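Local coordinates for peptide chain release factor subunit 1 (Methanosarcina mazei, PDB 3IR9), which probably directs the termination of translation at the stop codons UAA, UAG and UGA, and is represented here by its C-terminal domain, at residues Gly28-Val33 and Thr141-Gly146; Leu67-Leu72 and Gln148-Phe153. All coordinates share one frame; numbering follows the deposited sequence.

Overall arrangement
Both contacts lie in the C-terminal domain, eRF1 domain 3, and both use helix 144-151. Contact 1 sets the start of that helix, with the turn before it, against the long helix 10-41. Contact 2 sets its later part on the end of strand 63-69 of the mixed sheet. The centres of the two contacts are about 10 Å apart. Contact 1 is nearer the surface, with one buried residue among the five that touch, while contact 2 has four of seven buried. Their chemistry follows: contact 1 sets an aromatic ring against V33 and the stems of polar side chains, and contact 2 is mainly leucine and selenomethionine. L67 CD2 touches the backbone of V33, so the two contacts adjoin.

Contact 1: Gly28-Val33 and Thr141-Gly146; sequences GQKNAV and TDFDEG
The ring of F143 lies against helix 10-41, with K30 CG over one face and V33 CG2 at the edge, 4.0 Å from F143 CE2. F143 is the N-cap residue of helix 144-151, so this helix-helix contact of eRF1 domain 3 begins where the second helix starts. The lysine stem runs antiparallel to the F143 side chain. K30 CG makes a CH-pi contact, 4.0 Å from the centroid of the F143 ring and 24° off its normal. The opposite face has G146 N above it, near the rim. F143 CG sits between its backbone N and carbonyl carbon (chi1 58°), and this turns the ring back over the first turn of its own helix. The Q29 side chain stands roughly perpendicular to that of F143, its amide tilted 50° from the ring; its OE1 accepts a hydrogen bond from S140 N. An alanine in place of F143 is likely to open a gap between the helices and leave the K30 stem without its aromatic surface. E145 OE2 forms a salt bridge with R34. The E145 stem runs across the valine: V33 CG1 is 3.6 Å from E145 CB.

Contact 2: Leu67-Leu72 and Gln148-Phe153; sequences LLSEDL and QLMNAF
M150, a selenomethionine, reaches from helix 144-151 to S69 at the end of strand 63-69 and to D71 and L72 in the turn that follows. This is helix-on-sheet packing in the mixed sheet of eRF1 domain 3. The turn is a type I beta turn from S69 to L72, and M150 lies against both the strand end and the turn. Its CB meets the serine first: M150 CB is 3.3 Å from S69 OG and also touches S69 CB. The next atom, CG, stands anti to the backbone N (chi1 180°), which carries the chain out from the helix. M150 CG is 4.2 Å from D71 CB, so it meets the stem of the aspartate. At chi2 (75°) the chain bends, and the bend brings SE within touch of both S69 and L72. M150 SE is 4.0 Å from L72 CD2 and the same distance from S69 CB. The leucine brings one methyl branch to the selenium and meets it aslant.

L149, the preceding residue of the helix, packs beside it. Its CD2 rests on the strand backbone, 3.8 Å from S69 N, and its CD1 is 4.3 Å from L67 CB. L149 also touches A157 on the adjacent strand 156-160, so it spans two strands of the sheet. In the backbone, L67 bonds to A157 and L68 to V139 in the adjacent strands, and S69 to G155 just ahead of strand 156-160.

The chemistry is therefore van der Waals contact of methyl, methylene and selenium groups. The polar side chains of S69 and D71 take part through carbon or through close approach alone. Helix and strand are held together here by the fit of their shapes, not by polar bonds between them.

Contact 1: Gly28-Val33 and Thr141-Gly146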
loop_
_atom_site.group_PDB
_atom_site.type_symbol
_atom_site.label_atom_id
_atom_site.label_comp_id
_atom_site.label_asym_id
_atom_site.label_seq_id
_atom_site.Cartn_x
_atom_site.Cartn_y
_atom_site.Cartn_z
ATOM N N GLY A 28 17.780 -6.331 -5.393
ATOM C CA GLY A 28 18.359 -7.149 -4.338
ATOM C C GLY A 28 17.491 -8.347 -3.983
ATOM O O GLY A 28 18.004 -9.442 -3.751
ATOM N N GLN A 29 16.174 -8.145 -3.955
ATOM C CA GLN A 29 15.226 -9.217 -3.652
ATOM C C GLN A 29 15.216 -10.304 -4.729
ATOM O O GLN A 29 15.092 -11.488 -4.419
ATOM C CB GLN A 29 13.809 -8.663 -3.471
ATOM C CG GLN A 29 13.649 -7.654 -2.342
ATOM C CD GLN A 29 12.196 -7.258 -2.129
ATOM O OE1 GLN A 29 11.283 -7.965 -2.560
ATOM N NE2 GLN A 29 11.975 -6.128 -1.464
ATOM N N LYS A 30 15.328 -9.897 -5.992
ATOM C CA LYS A 30 15.400 -10.844 -7.098
ATOM C C LYS A 30 16.664 -11.681 -7.006
ATOM O O LYS A 30 16.599 -12.891 -6.798
ATOM C CB LYS A 30 15.373 -10.116 -8.442
ATOM C CG LYS A 30 13.992 -9.666 -8.883
ATOM C CD LYS A 30 14.032 -9.131 -10.311
ATOM C CE LYS A 30 12.640 -8.782 -10.825
ATOM N NZ LYS A 30 12.656 -8.505 -12.290
ATOM N N ASN A 31 17.812 -11.030 -7.171
ATOM C CA ASN A 31 19.107 -11.704 -7.112
ATOM C C ASN A 31 19.236 -12.636 -5.917
ATOM O O ASN A 31 19.905 -13.664 -5.994
ATOM C CB ASN A 31 20.249 -10.687 -7.089
ATOM C CG ASN A 31 20.375 -9.925 -8.389
ATOM O OD1 ASN A 31 21.165 -8.985 -8.500
ATOM N ND2 ASN A 31 19.591 -10.324 -9.385
ATOM N N ALA A 32 18.589 -12.276 -4.813
ATOM C CA ALA A 32 18.650 -13.078 -3.596
ATOM C C ALA A 32 17.878 -14.395 -3.726
ATOM O O ALA A 32 18.391 -15.457 -3.359
ATOM C CB ALA A 32 18.158 -12.277 -2.405
ATOM N N VAL A 33 16.649 -14.329 -4.236
ATOM C CA VAL A 33 15.879 -15.539 -4.482
ATOM C C VAL A 33 16.645 -16.402 -5.476
ATOM O O VAL A 33 16.786 -17.612 -5.298
ATOM C CB VAL A 33 14.466 -15.235 -5.030
ATOM C CG1 VAL A 33 13.685 -16.528 -5.195
ATOM C CG2 VAL A 33 13.716 -14.279 -4.107
ATOM N N THR A 141 5.546 -10.462 -2.778
ATOM C CA THR A 141 4.858 -11.501 -3.517
ATOM C C THR A 141 4.462 -10.990 -4.896
ATOM O O THR A 141 3.289 -11.033 -5.274
ATOM C CB THR A 141 3.589 -11.912 -2.778
ATOM O OG1 THR A 141 2.881 -12.894 -3.543
ATOM C CG2 THR A 141 2.694 -10.686 -2.559
ATOM N N ASP A 142 5.439 -10.497 -5.649
ATOM C CA ASP A 142 5.148 -9.920 -6.955
ATOM C C ASP A 142 5.816 -10.700 -8.090
ATOM O O ASP A 142 5.150 -11.449 -8.807
ATOM C CB ASP A 142 5.542 -8.443 -6.992
ATOM C CG ASP A 142 4.850 -7.623 -5.907
ATOM O OD1 ASP A 142 3.995 -8.176 -5.184
ATOM O OD2 ASP A 142 5.163 -6.420 -5.776
ATOM N N PHE A 143 7.126 -10.526 -8.253
ATOM C CA PHE A 143 7.858 -11.265 -9.281
ATOM C C PHE A 143 7.784 -12.762 -9.010
ATOM O O PHE A 143 7.656 -13.184 -7.861
ATOM C CB PHE A 143 9.313 -10.796 -9.380
ATOM C CG PHE A 143 10.087 -10.929 -8.101
ATOM C CD1 PHE A 143 9.787 -10.133 -7.005
ATOM C CD2 PHE A 143 11.129 -11.834 -7.999
ATOM C CE1 PHE A 143 10.500 -10.251 -5.827
ATOM C CE2 PHE A 143 11.848 -11.954 -6.826
ATOM C CZ PHE A 143 11.534 -11.162 -5.741
ATOM N N ASP A 144 7.848 -13.564 -10.066
ATOM C CA ASP A 144 7.578 -14.989 -9.923
ATOM C C ASP A 144 8.437 -15.557 -8.805
ATOM O O ASP A 144 7.944 -16.247 -7.919
ATOM C CB ASP A 144 7.831 -15.737 -11.237
ATOM C CG ASP A 144 7.024 -17.023 -11.342
ATOM O OD1 ASP A 144 5.900 -17.067 -10.796
ATOM O OD2 ASP A 144 7.509 -17.987 -11.973
ATOM N N GLU A 145 9.725 -15.244 -8.852
ATOM C CA GLU A 145 10.670 -15.713 -7.854
ATOM C C GLU A 145 10.093 -15.507 -6.461
ATOM O O GLU A 145 9.978 -16.450 -5.679
ATOM C CB GLU A 145 11.995 -14.963 -8.000
ATOM C CG GLU A 145 12.599 -14.992 -9.409
ATOM C CD GLU A 145 11.878 -14.086 -10.403
ATOM O OE1 GLU A 145 10.806 -14.469 -10.919
ATOM O OE2 GLU A 145 12.397 -12.989 -10.688
ATOM N N GLY A 146 9.714 -14.267 -6.167
ATOM C CA GLY A 146 9.131 -13.924 -4.882
ATOM C C GLY A 146 7.760 -14.530 -4.668
ATOM O O GLY A 146 7.242 -14.586 -3.545
#

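Contact 2: Leu67-Leu72 and Gln148-Phe153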
loop_
_atom_site.group_PDB
_atom_site.type_symbol
_atom_site.label_atom_id
_atom_site.label_comp_id
_atom_site.label_asym_id
_atom_site.label_seq_id
_atom_site.Cartn_x
_atom_site.Cartn_y
_atom_site.Cartn_z
ATOM N N LEU A 67 15.679 -15.789 3.888
ATOM C CA LEU A 67 14.641 -15.314 2.974
ATOM C C LEU A 67 13.219 -15.517 3.519
ATOM O O LEU A 67 12.823 -16.631 3.858
ATOM C CB LEU A 67 14.790 -15.965 1.593
ATOM C CG LEU A 67 16.127 -15.726 0.881
ATOM C CD1 LEU A 67 17.083 -16.888 1.107
ATOM C CD2 LEU A 67 15.920 -15.511 -0.607
ATOM N N LEU A 68 12.465 -14.422 3.595
ATOM C CA LEU A 68 11.090 -14.428 4.098
ATOM C C LEU A 68 10.155 -13.736 3.094
ATOM O O LEU A 68 10.465 -12.651 2.604
ATOM C CB LEU A 68 11.023 -13.718 5.460
ATOM C CG LEU A 68 12.114 -14.029 6.499
ATOM C CD1 LEU A 68 11.935 -13.216 7.772
ATOM C CD2 LEU A 68 12.154 -15.516 6.828
ATOM N N SER A 69 9.023 -14.359 2.775
ATOM C CA SER A 69 8.066 -13.740 1.855
ATOM C C SER A 69 7.353 -12.575 2.529
ATOM O O SER A 69 7.188 -12.555 3.747
ATOM C CB SER A 69 7.039 -14.752 1.336
ATOM O OG SER A 69 6.272 -14.209 0.272
ATOM N N GLU A 70 6.929 -11.607 1.727
ATOM C CA GLU A 70 6.213 -10.447 2.234
ATOM C C GLU A 70 4.772 -10.848 2.565
ATOM O O GLU A 70 3.937 -10.004 2.885
ATOM C CB GLU A 70 6.242 -9.333 1.182
ATOM C CG GLU A 70 6.033 -7.914 1.697
ATOM C CD GLU A 70 6.258 -6.871 0.609
ATOM O OE1 GLU A 70 7.393 -6.776 0.097
ATOM O OE2 GLU A 70 5.301 -6.148 0.259
ATOM N N ASP A 71 4.496 -12.149 2.500
ATOM C CA ASP A 71 3.139 -12.652 2.684
ATOM C C ASP A 71 2.949 -13.576 3.881
ATOM O O ASP A 71 1.844 -14.070 4.117
ATOM C CB ASP A 71 2.689 -13.375 1.421
ATOM C CG ASP A 71 2.389 -12.424 0.294
ATOM O OD1 ASP A 71 2.642 -11.213 0.465
ATOM O OD2 ASP A 71 1.894 -12.889 -0.752
ATOM N N LEU A 72 4.025 -13.813 4.622
ATOM C CA LEU A 72 3.987 -14.700 5.778
ATOM C C LEU A 72 2.939 -14.268 6.785
ATOM O O LEU A 72 3.128 -13.289 7.513
ATOM C CB LEU A 72 5.339 -14.723 6.478
ATOM C CG LEU A 72 6.534 -15.209 5.673
ATOM C CD1 LEU A 72 7.795 -14.919 6.458
ATOM C CD2 LEU A 72 6.403 -16.693 5.364
ATOM N N GLN A 148 6.980 -17.810 -6.088
ATOM C CA GLN A 148 7.327 -19.193 -5.786
ATOM C C GLN A 148 7.856 -19.325 -4.363
ATOM O O GLN A 148 7.556 -20.295 -3.671
ATOM C CB GLN A 148 8.348 -19.731 -6.789
ATOM C CG GLN A 148 7.812 -19.815 -8.213
ATOM C CD GLN A 148 8.478 -20.907 -9.033
ATOM O OE1 GLN A 148 9.682 -21.137 -8.921
ATOM N NE2 GLN A 148 7.692 -21.586 -9.866
ATOM N N LEU A 149 8.636 -18.340 -3.927
ATOM C CA LEU A 149 9.158 -18.336 -2.566
ATOM C C LEU A 149 8.060 -18.696 -1.568
ATOM O O LEU A 149 8.248 -19.569 -0.718
ATOM C CB LEU A 149 9.761 -16.976 -2.207
ATOM C CG LEU A 149 10.527 -16.944 -0.880
ATOM C CD1 LEU A 149 11.846 -17.706 -0.998
ATOM C CD2 LEU A 149 10.771 -15.521 -0.415
HETATM N N MSE A 150 6.915 -18.026 -1.677
HETATM C CA MSE A 150 5.793 -18.279 -0.775
HETATM C C MSE A 150 4.996 -19.515 -1.196
HETATM O O MSE A 150 4.521 -20.278 -0.350
HETATM C CB MSE A 150 4.882 -17.046 -0.665
HETATM C CG MSE A 150 3.672 -17.238 0.257
HETATM SE SE MSE A 150 4.061 -17.223 2.187
HETATM C CE MSE A 150 2.419 -18.047 2.860
ATOM N N ASN A 151 4.861 -19.713 -2.504
ATOM C CA ASN A 151 4.102 -20.843 -3.038
ATOM C C ASN A 151 4.677 -22.183 -2.594
ATOM O O ASN A 151 4.009 -22.983 -1.936
ATOM C CB ASN A 151 4.058 -20.789 -4.569
ATOM C CG ASN A 151 3.460 -19.497 -5.091
ATOM O OD1 ASN A 151 2.705 -18.822 -4.389
ATOM N ND2 ASN A 151 3.795 -19.145 -6.331
ATOM N N ALA A 152 5.928 -22.418 -2.965
ATOM C CA ALA A 152 6.587 -23.680 -2.670
ATOM C C ALA A 152 7.245 -23.698 -1.292
ATOM O O ALA A 152 6.836 -24.460 -0.416
ATOM C CB ALA A 152 7.609 -24.006 -3.752
ATOM N N PHE A 153 8.258 -22.851 -1.107
ATOM C CA PHE A 153 9.160 -22.944 0.049
ATOM C C PHE A 153 8.606 -22.429 1.375
ATOM O O PHE A 153 9.375 -22.070 2.264
ATOM C CB PHE A 153 10.475 -22.217 -0.239
ATOM C CG PHE A 153 11.187 -22.708 -1.461
ATOM C CD1 PHE A 153 11.405 -21.863 -2.533
ATOM C CD2 PHE A 153 11.637 -24.013 -1.538
ATOM C CE1 PHE A 153 12.061 -22.309 -3.655
ATOM C CE2 PHE A 153 12.296 -24.468 -2.659
ATOM C CZ PHE A 153 12.509 -23.613 -3.720
#